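Local structure of heme-binding protein A (Haemophilus parasuis 29755, 3TPA) at residues A[233-237]-A[255-261]; A[241-247]-A[488-494]. The protein probably binds glutathione, despite its name, as the solute-binding component of a bacterial transport system in the GbpA family of the Pasteurellaceae. The protein carries 1 engineered substitution. One frame throughout, in Å; residues are numbered along the deposited sequence.

How the contacts relate
The two contacts are immediate neighbours, their centres about 8 Å apart, on the same side of the chain's centre. Contact 1 packs helix 229-237 against the loop that follows helix 249-255; contact 2 pairs the short strand 243-244, the next element after the first of these helices, with the end of strand 478-491. Contact 1 is only partly buried, and its links are made mainly by side chains, with two waters bridging Lys237 to Asp258 and to Gln260. Contact 2 is buried and relies on backbone bonds, branched or ring-shaped apolar residues and one salt bridge. Gln260 O lies 2.9 Å from Lys492 N, a probable hydrogen bond joining the two.

Contact 1. Residues A[233-237]-A[255-261]; sequences YAKLK and MKKDPQI
Tyr233 reaches across from helix 229-237 to meet Asp258, its OH donating a hydrogen bond to OD2. The modelled separation, 2.4 Å, is very short, so the exact length is doubtful. Ring and carboxylate lie nearly coplanar, 27° apart, and OD2 sits at the ring edge. The same edge receives Ile261, whose CD1 comes to 3.5 Å from Tyr233 CE1, while Met255 lies obliquely on one side of the ring. Met255 CE is 3.6 Å from Tyr233 CD1, and the sulfur makes a Met-aromatic contact, SD standing 5.0 Å from the ring centroid. A long, flexible thioether suits this place because it can slide past the tyrosine, its methyl end running back along the ring.

Across the ring plane from Met255, Lys237 CE lies over a face of the ring, offset toward its rim. Bent at chi3 (-78°), the lysine chain passes over the tyrosine and brings its CD to 3.6 Å from Asp258 OD2, yet NZ stays 4.7 Å from Asp258 OD2 and is linked to OD1 by a shared water. A second water joins Lys237 O to Gln260 NE2. One residue before this lysine on the helix, buried Leu236 packs its CD2 3.8 Å from Ile261 CG1, the two side chains crossing at about a right angle.

Several features hold the acceptor in position. Asp258 OD1 also takes a hydrogen bond from Gln254 NE2, so both oxygens of this buried carboxylate have partners. Asp258 opens a type I turn closed by Ile261, with Pro259, whose ring restricts phi, in the second position. Farther out, Leu236 and Met255 both touch Ile244 of strand 243-244 and Pro489 of strand 478-491. The paired segments thus cover those strands just where the loop after helix 249-255 enters strand 261-276.

Contact 2. Residues A[241-247]-A[488-494]; sequences CDVIDFP and VPLNKRV
Ile244 and Pro489 form the tight part of this contact. Their side chains cross at about a right angle, with Ile244 CG1 3.6 Å from Pro489 CG. The isoleucine places CG1 between its backbone N and carbonyl carbon (chi1 66°), turning that branch onto the proline ring, while Pro247 reaches the same ring with its CG. On the opposite face of the strand pair, Val243 and Leu490 lie side by side, Val243 CG2 meeting Leu490 CD2 at 3.7 Å. Such compact apolar groups suit a buried strand pair.

Val243 and Leu490 are a non-hydrogen-bonded antiparallel pair, a single beta bridge flanked by Asn491 N to Asp242 O (2.8 Å, 173°) and a weak bond from Ile244 N to Pro489 O (3.4 Å). Having no N-H to offer Ile244 O, Pro489 sets its CD against that oxygen instead, at 3.3 Å. The bridge joins the outer strand of one mixed sheet, where 243-244 lies beside strand 9-14, to strand 478-491 of another. The Cys13–Cys241 disulfide joins strand 9-14 to the residue two before strand 243-244.

Toward the partly exposed Asn491 and Arg493 the packing gives way to polar links, although Asp242 itself is buried. A single nitrogen of Arg493, NH1, bonds Asp242 OD1 at 3.1 Å and approaches OD2 at 3.0 Å in a salt bridge, the two flat groups turned 48° apart. Asp242 OD2 also accepts from Val11 N, which probably helps fix the carboxylate. Asn491 OD1 accepts from Arg493 N, an Asx turn, and its ND2 bonds Leu236 O of helix 229-237.

Contact 1. Residues A[233-237]-A[255-261]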
ATOM      1  N   TYR A 233     -19.325   5.889  14.120  1.00 14.93           N
ATOM      2  CA  TYR A 233     -19.640   7.295  13.850  1.00 15.73           C
ATOM      3  C   TYR A 233     -20.302   7.960  15.068  1.00 24.52           C
ATOM      4  O   TYR A 233     -19.817   8.975  15.571  1.00 25.40           O
ATOM      5  CB  TYR A 233     -20.560   7.402  12.633  1.00 21.11           C
ATOM      6  CG  TYR A 233     -21.035   8.801  12.267  1.00 23.14           C
ATOM      7  CD1 TYR A 233     -20.310   9.942  12.617  1.00 20.33           C
ATOM      8  CD2 TYR A 233     -22.213   8.970  11.551  1.00 24.91           C
ATOM      9  CE1 TYR A 233     -20.760  11.214  12.262  1.00 20.25           C
ATOM     10  CE2 TYR A 233     -22.666  10.225  11.194  1.00 31.37           C
ATOM     11  CZ  TYR A 233     -21.947  11.342  11.547  1.00 28.88           C
ATOM     12  OH  TYR A 233     -22.449  12.570  11.174  1.00 28.46           O
ATOM     13  N   ALA A 234     -21.398   7.370  15.540  1.00 24.38           N
ATOM     14  CA  ALA A 234     -22.158   7.920  16.672  1.00 25.42           C
ATOM     15  C   ALA A 234     -21.245   8.182  17.865  1.00 27.84           C
ATOM     16  O   ALA A 234     -21.303   9.243  18.477  1.00 25.32           O
ATOM     17  CB  ALA A 234     -23.271   6.964  17.077  1.00 27.18           C
ATOM     18  N   LYS A 235     -20.388   7.213  18.176  1.00 24.69           N
ATOM     19  CA  LYS A 235     -19.530   7.330  19.353  1.00 27.85           C
ATOM     20  C   LYS A 235     -18.466   8.393  19.171  1.00 21.06           C
ATOM     21  O   LYS A 235     -18.023   9.009  20.138  1.00 20.24           O
ATOM     22  CB  LYS A 235     -18.895   5.985  19.727  1.00 25.52           C
ATOM     23  CG  LYS A 235     -19.859   5.059  20.454  1.00 31.55           C
ATOM     24  CD  LYS A 235     -19.245   3.708  20.764  1.00 32.03           C
ATOM     25  CE  LYS A 235     -18.672   3.681  22.164  1.00 31.60           C
ATOM     26  NZ  LYS A 235     -19.757   3.770  23.174  1.00 30.76           N
ATOM     27  N   LEU A 236     -18.052   8.595  17.925  1.00 26.97           N
ATOM     28  CA  LEU A 236     -17.031   9.591  17.603  1.00 25.22           C
ATOM     29  C   LEU A 236     -17.588  10.982  17.899  1.00 24.69           C
ATOM     30  O   LEU A 236     -16.954  11.781  18.580  1.00 29.55           O
ATOM     31  CB  LEU A 236     -16.611   9.475  16.131  1.00 21.59           C
ATOM     32  CG  LEU A 236     -15.474  10.360  15.623  1.00 19.55           C
ATOM     33  CD1 LEU A 236     -14.149   9.919  16.218  1.00 20.37           C
ATOM     34  CD2 LEU A 236     -15.417  10.299  14.106  1.00 20.73           C
ATOM     35  N   LYS A 237     -18.784  11.262  17.390  1.00 25.09           N
ATOM     36  CA  LYS A 237     -19.489  12.503  17.735  1.00 30.26           C
ATOM     37  C   LYS A 237     -19.592  12.656  19.245  1.00 33.40           C
ATOM     38  O   LYS A 237     -19.304  13.716  19.796  1.00 30.83           O
ATOM     39  CB  LYS A 237     -20.888  12.541  17.111  1.00 27.08           C
ATOM     40  CG  LYS A 237     -20.871  12.768  15.619  1.00 34.36           C
ATOM     41  CD  LYS A 237     -22.245  13.118  15.075  1.00 44.19           C
ATOM     42  CE  LYS A 237     -23.117  11.880  14.949  1.00 49.15           C
ATOM     43  NZ  LYS A 237     -24.432  12.187  14.316  1.00 49.53           N
ATOM     44  N   MET A 255     -20.287  13.982   8.154  1.00 21.00           N
ATOM     45  CA  MET A 255     -19.100  14.112   9.010  1.00 24.90           C
ATOM     46  C   MET A 255     -18.371  15.410   8.678  1.00 29.86           C
ATOM     47  O   MET A 255     -17.809  16.052   9.554  1.00 31.20           O
ATOM     48  CB  MET A 255     -18.122  12.937   8.850  1.00 18.35           C
ATOM     49  CG  MET A 255     -18.532  11.626   9.470  1.00 18.37           C
ATOM     50  SD  MET A 255     -17.312  10.313   9.144  1.00 24.12           S
ATOM     51  CE  MET A 255     -18.094   8.928   9.981  1.00 23.53           C
ATOM     52  N   LYS A 256     -18.368  15.778   7.401  1.00 27.87           N
ATOM     53  CA  LYS A 256     -17.741  17.021   6.964  1.00 25.48           C
ATOM     54  C   LYS A 256     -18.429  18.264   7.553  1.00 30.10           C
ATOM     55  O   LYS A 256     -17.872  19.356   7.524  1.00 28.28           O
ATOM     56  CB  LYS A 256     -17.717  17.099   5.437  1.00 25.65           C
ATOM     57  CG  LYS A 256     -16.584  16.277   4.778  1.00 22.77           C
ATOM     58  CD  LYS A 256     -16.789  16.150   3.271  1.00 21.24           C
ATOM     59  CE  LYS A 256     -15.687  15.340   2.605  1.00 28.43           C
ATOM     60  NZ  LYS A 256     -15.942  15.208   1.134  1.00 29.07           N
ATOM     61  N   LYS A 257     -19.636  18.090   8.081  1.00 26.24           N
ATOM     62  CA  LYS A 257     -20.391  19.200   8.668  1.00 30.34           C
ATOM     63  C   LYS A 257     -20.413  19.152  10.192  1.00 34.51           C
ATOM     64  O   LYS A 257     -20.861  20.099  10.840  1.00 33.43           O
ATOM     65  CB  LYS A 257     -21.830  19.211   8.146  1.00 33.45           C
ATOM     66  CG  LYS A 257     -21.949  19.397   6.631  1.00 38.67           C
ATOM     67  CD  LYS A 257     -23.374  19.143   6.169  1.00 43.77           C
ATOM     68  CE  LYS A 257     -23.526  19.374   4.677  1.00 52.33           C
ATOM     69  NZ  LYS A 257     -24.863  18.935   4.192  1.00 57.69           N
ATOM     70  N   ASP A 258     -19.942  18.047  10.762  1.00 27.37           N
ATOM     71  CA  ASP A 258     -20.009  17.848  12.207  1.00 31.41           C
ATOM     72  C   ASP A 258     -18.903  18.580  12.946  1.00 30.52           C
ATOM     73  O   ASP A 258     -17.730  18.321  12.698  1.00 36.35           O
ATOM     74  CB  ASP A 258     -19.934  16.358  12.548  1.00 30.39           C
ATOM     75  CG  ASP A 258     -21.188  15.605  12.162  1.00 37.72           C
ATOM     76  OD1 ASP A 258     -22.273  16.222  12.141  1.00 43.42           O
ATOM     77  OD2 ASP A 258     -21.091  14.392  11.892  1.00 33.90           O
ATOM     78  N   PRO A 259     -19.275  19.482  13.874  1.00 30.78           N
ATOM     79  CA  PRO A 259     -18.302  20.256  14.657  1.00 30.13           C
ATOM     80  C   PRO A 259     -17.374  19.370  15.462  1.00 30.87           C
ATOM     81  O   PRO A 259     -16.220  19.743  15.680  1.00 33.27           O
ATOM     82  CB  PRO A 259     -19.179  21.066  15.621  1.00 36.25           C
ATOM     83  CG  PRO A 259     -20.501  21.165  14.942  1.00 41.18           C
ATOM     84  CD  PRO A 259     -20.664  19.864  14.190  1.00 36.33           C
ATOM     85  N   GLN A 260     -17.874  18.224  15.909  1.00 29.76           N
ATOM     86  CA  GLN A 260     -17.094  17.341  16.783  1.00 30.82           C
ATOM     87  C   GLN A 260     -16.025  16.557  16.027  1.00 25.97           C
ATOM     88  O   GLN A 260     -15.178  15.916  16.636  1.00 26.38           O
ATOM     89  CB  GLN A 260     -17.999  16.347  17.508  1.00 30.88           C
ATOM     90  CG  GLN A 260     -19.211  16.968  18.182  1.00 31.26           C
ATOM     91  CD  GLN A 260     -20.492  16.740  17.408  1.00 43.81           C
ATOM     92  OE1 GLN A 260     -20.543  16.908  16.188  1.00 35.78           O
ATOM     93  NE2 GLN A 260     -21.542  16.350  18.119  1.00 48.58           N
ATOM     94  N   ILE A 261     -16.080  16.613  14.703  1.00 24.89           N
ATOM     95  CA  ILE A 261     -15.236  15.770  13.859  1.00 16.53           C
ATOM     96  C   ILE A 261     -14.277  16.567  12.994  1.00 25.23           C
ATOM     97  O   ILE A 261     -14.635  17.589  12.389  1.00 25.95           O
ATOM     98  CB  ILE A 261     -16.092  14.828  12.970  1.00 21.29           C
ATOM     99  CG1 ILE A 261     -16.867  13.837  13.853  1.00 21.04           C
ATOM    100  CG2 ILE A 261     -15.213  14.089  11.951  1.00 22.11           C
ATOM    101  CD1 ILE A 261     -17.996  13.127  13.131  1.00 18.64           C
TER
HETATM  102  O   HOH W   1     -24.657  14.444  12.667  1.00 31.33           O
HETATM  103  O   HOH W   2     -21.175  15.315  21.197  1.00 50.28           O

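Contact 2. Residues A[241-247]-A[488-494]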
ATOM      1  N   CYS A 241     -15.241   7.774  21.186  1.00 30.57           N
ATOM      2  CA  CYS A 241     -14.146   7.335  20.328  1.00 27.25           C
ATOM      3  C   CYS A 241     -13.362   8.576  19.937  1.00 25.47           C
ATOM      4  O   CYS A 241     -13.949   9.645  19.707  1.00 24.31           O
ATOM      5  CB  CYS A 241     -14.677   6.655  19.066  1.00 20.97           C
ATOM      6  SG  CYS A 241     -15.462   5.041  19.301  1.00 27.84           S
ATOM      7  N   ASP A 242     -12.040   8.449  19.860  1.00 22.58           N
ATOM      8  CA  ASP A 242     -11.212   9.542  19.343  1.00 19.82           C
ATOM      9  C   ASP A 242     -10.881   9.370  17.862  1.00 19.45           C
ATOM     10  O   ASP A 242     -10.688  10.350  17.152  1.00 21.86           O
ATOM     11  CB  ASP A 242      -9.937   9.670  20.152  1.00 19.38           C
ATOM     12  CG  ASP A 242     -10.211  10.089  21.568  1.00 23.13           C
ATOM     13  OD1 ASP A 242     -10.826  11.158  21.747  1.00 28.39           O
ATOM     14  OD2 ASP A 242      -9.839   9.345  22.492  1.00 26.77           O
ATOM     15  N   VAL A 243     -10.811   8.120  17.404  1.00 14.53           N
ATOM     16  CA  VAL A 243     -10.521   7.815  16.006  1.00 14.65           C
ATOM     17  C   VAL A 243     -11.407   6.642  15.629  1.00 17.51           C
ATOM     18  O   VAL A 243     -11.644   5.782  16.460  1.00 15.17           O
ATOM     19  CB  VAL A 243      -9.044   7.348  15.805  1.00 21.12           C
ATOM     20  CG1 VAL A 243      -8.664   7.287  14.312  1.00 19.85           C
ATOM     21  CG2 VAL A 243      -8.063   8.214  16.582  1.00 21.55           C
ATOM     22  N   ILE A 244     -11.873   6.586  14.384  1.00 13.64           N
ATOM     23  CA  ILE A 244     -12.556   5.394  13.898  1.00 17.75           C
ATOM     24  C   ILE A 244     -11.987   4.953  12.558  1.00 19.45           C
ATOM     25  O   ILE A 244     -11.390   5.749  11.828  1.00 19.76           O
ATOM     26  CB  ILE A 244     -14.086   5.610  13.749  1.00 22.25           C
ATOM     27  CG1 ILE A 244     -14.378   6.637  12.648  1.00 22.80           C
ATOM     28  CG2 ILE A 244     -14.703   6.027  15.085  1.00 21.32           C
ATOM     29  CD1 ILE A 244     -15.835   6.670  12.208  1.00 15.67           C
ATOM     30  N   ASP A 245     -12.167   3.678  12.235  1.00 20.26           N
ATOM     31  CA  ASP A 245     -11.772   3.180  10.927  1.00 19.71           C
ATOM     32  C   ASP A 245     -13.006   2.760  10.118  1.00 18.55           C
ATOM     33  O   ASP A 245     -14.129   2.765  10.627  1.00 18.91           O
ATOM     34  CB  ASP A 245     -10.743   2.045  11.042  1.00 20.33           C
ATOM     35  CG  ASP A 245     -11.306   0.778  11.660  1.00 29.74           C
ATOM     36  OD1 ASP A 245     -12.449   0.797  12.171  1.00 26.72           O
ATOM     37  OD2 ASP A 245     -10.580  -0.244  11.649  1.00 29.20           O
ATOM     38  N   PHE A 246     -12.777   2.428   8.851  1.00 21.17           N
ATOM     39  CA  PHE A 246     -13.833   2.022   7.917  1.00 20.88           C
ATOM     40  C   PHE A 246     -15.165   2.751   8.135  1.00 25.51           C
ATOM     41  O   PHE A 246     -16.192   2.124   8.353  1.00 23.75           O
ATOM     42  CB  PHE A 246     -14.019   0.495   7.937  1.00 20.69           C
ATOM     43  CG  PHE A 246     -12.788  -0.271   7.483  1.00 21.91           C
ATOM     44  CD1 PHE A 246     -12.521  -0.461   6.138  1.00 24.36           C
ATOM     45  CD2 PHE A 246     -11.888  -0.770   8.406  1.00 27.13           C
ATOM     46  CE1 PHE A 246     -11.369  -1.155   5.720  1.00 31.68           C
ATOM     47  CE2 PHE A 246     -10.740  -1.462   7.997  1.00 26.15           C
ATOM     48  CZ  PHE A 246     -10.481  -1.657   6.657  1.00 23.40           C
ATOM     49  N   PRO A 247     -15.146   4.090   8.051  1.00 19.98           N
ATOM     50  CA  PRO A 247     -16.402   4.837   8.097  1.00 22.39           C
ATOM     51  C   PRO A 247     -17.302   4.497   6.910  1.00 23.47           C
ATOM     52  O   PRO A 247     -16.811   4.401   5.789  1.00 19.72           O
ATOM     53  CB  PRO A 247     -15.942   6.290   7.978  1.00 17.67           C
ATOM     54  CG  PRO A 247     -14.651   6.210   7.206  1.00 21.72           C
ATOM     55  CD  PRO A 247     -13.999   4.943   7.693  1.00 19.26           C
ATOM     56  N   VAL A 488      -9.605   9.452   7.510  1.00 18.24           N
ATOM     57  CA  VAL A 488      -9.401   9.223   8.937  1.00 17.13           C
ATOM     58  C   VAL A 488     -10.272  10.210   9.727  1.00 23.03           C
ATOM     59  O   VAL A 488      -9.928  11.387   9.882  1.00 19.72           O
ATOM     60  CB  VAL A 488      -7.933   9.359   9.361  1.00 16.76           C
ATOM     61  CG1 VAL A 488      -7.806   9.262  10.870  1.00 19.12           C
ATOM     62  CG2 VAL A 488      -7.064   8.286   8.704  1.00 17.08           C
ATOM     63  N   PRO A 489     -11.427   9.733  10.212  1.00 19.26           N
ATOM     64  CA  PRO A 489     -12.312  10.600  11.002  1.00 20.11           C
ATOM     65  C   PRO A 489     -11.810  10.711  12.440  1.00 22.42           C
ATOM     66  O   PRO A 489     -11.718   9.707  13.146  1.00 23.01           O
ATOM     67  CB  PRO A 489     -13.659   9.863  10.955  1.00 21.50           C
ATOM     68  CG  PRO A 489     -13.493   8.766   9.898  1.00 18.91           C
ATOM     69  CD  PRO A 489     -12.041   8.423   9.943  1.00 20.46           C
ATOM     70  N   LEU A 490     -11.483  11.924  12.865  1.00 20.31           N
ATOM     71  CA  LEU A 490     -10.966  12.151  14.207  1.00 17.72           C
ATOM     72  C   LEU A 490     -11.909  12.982  15.061  1.00 19.60           C
ATOM     73  O   LEU A 490     -12.574  13.884  14.564  1.00 24.28           O
ATOM     74  CB  LEU A 490      -9.645  12.909  14.141  1.00 13.83           C
ATOM     75  CG  LEU A 490      -8.461  12.289  13.430  1.00 16.79           C
ATOM     76  CD1 LEU A 490      -7.356  13.322  13.329  1.00 18.68           C
ATOM     77  CD2 LEU A 490      -8.004  11.050  14.177  1.00 19.32           C
ATOM     78  N   ASN A 491     -11.935  12.712  16.357  1.00 18.48           N
ATOM     79  CA  ASN A 491     -12.581  13.658  17.266  1.00 21.29           C
ATOM     80  C   ASN A 491     -11.754  14.940  17.343  1.00 22.50           C
ATOM     81  O   ASN A 491     -10.530  14.908  17.200  1.00 25.62           O
ATOM     82  CB  ASN A 491     -12.779  13.077  18.667  1.00 17.48           C
ATOM     83  CG  ASN A 491     -13.659  13.971  19.540  1.00 29.57           C
ATOM     84  OD1 ASN A 491     -13.173  14.913  20.174  1.00 25.63           O
ATOM     85  ND2 ASN A 491     -14.965  13.705  19.538  1.00 25.53           N
ATOM     86  N   LYS A 492     -12.430  16.061  17.567  1.00 30.06           N
ATOM     87  CA  LYS A 492     -11.809  17.383  17.531  1.00 30.25           C
ATOM     88  C   LYS A 492     -10.686  17.548  18.553  1.00 29.79           C
ATOM     89  O   LYS A 492      -9.838  18.427  18.408  1.00 29.65           O
ATOM     90  CB  LYS A 492     -12.877  18.467  17.743  1.00 42.04           C
ATOM     91  CG  LYS A 492     -12.392  19.900  17.537  1.00 54.51           C
ATOM     92  CD  LYS A 492     -13.498  20.922  17.819  1.00 66.49           C
ATOM     93  CE  LYS A 492     -13.326  21.567  19.189  1.00 73.65           C
ATOM     94  NZ  LYS A 492     -14.364  22.597  19.484  1.00 77.42           N
ATOM     95  N   ARG A 493     -10.694  16.716  19.591  1.00 33.71           N
ATOM     96  CA  ARG A 493      -9.703  16.817  20.675  1.00 28.64           C
ATOM     97  C   ARG A 493      -8.301  16.352  20.284  1.00 28.30           C
ATOM     98  O   ARG A 493      -7.320  16.757  20.901  1.00 32.12           O
ATOM     99  CB  ARG A 493     -10.163  16.052  21.929  1.00 28.59           C
ATOM    100  CG  ARG A 493      -9.765  14.577  21.981  1.00 32.96           C
ATOM    101  CD  ARG A 493     -10.449  13.783  23.123  1.00 37.48           C
ATOM    102  NE  ARG A 493      -9.681  13.745  24.369  1.00 43.87           N
ATOM    103  CZ  ARG A 493      -9.400  12.640  25.064  1.00 39.24           C
ATOM    104  NH1 ARG A 493      -9.806  11.445  24.650  1.00 25.06           N
ATOM    105  NH2 ARG A 493      -8.699  12.726  26.187  1.00 42.62           N
ATOM    106  N   VAL A 494      -8.192  15.492  19.277  1.00 26.41           N
ATOM    107  CA  VAL A 494      -6.882  14.919  18.949  1.00 18.24           C
ATOM    108  C   VAL A 494      -6.086  15.823  18.015  1.00 20.65           C
ATOM    109  O   VAL A 494      -6.583  16.262  16.985  1.00 19.94           O
ATOM    110  CB  VAL A 494      -6.962  13.445  18.438  1.00 31.59           C
ATOM    111  CG1 VAL A 494      -8.404  12.911  18.447  1.00 21.85           C
ATOM    112  CG2 VAL A 494      -6.277  13.273  17.078  1.00 29.35           C
TER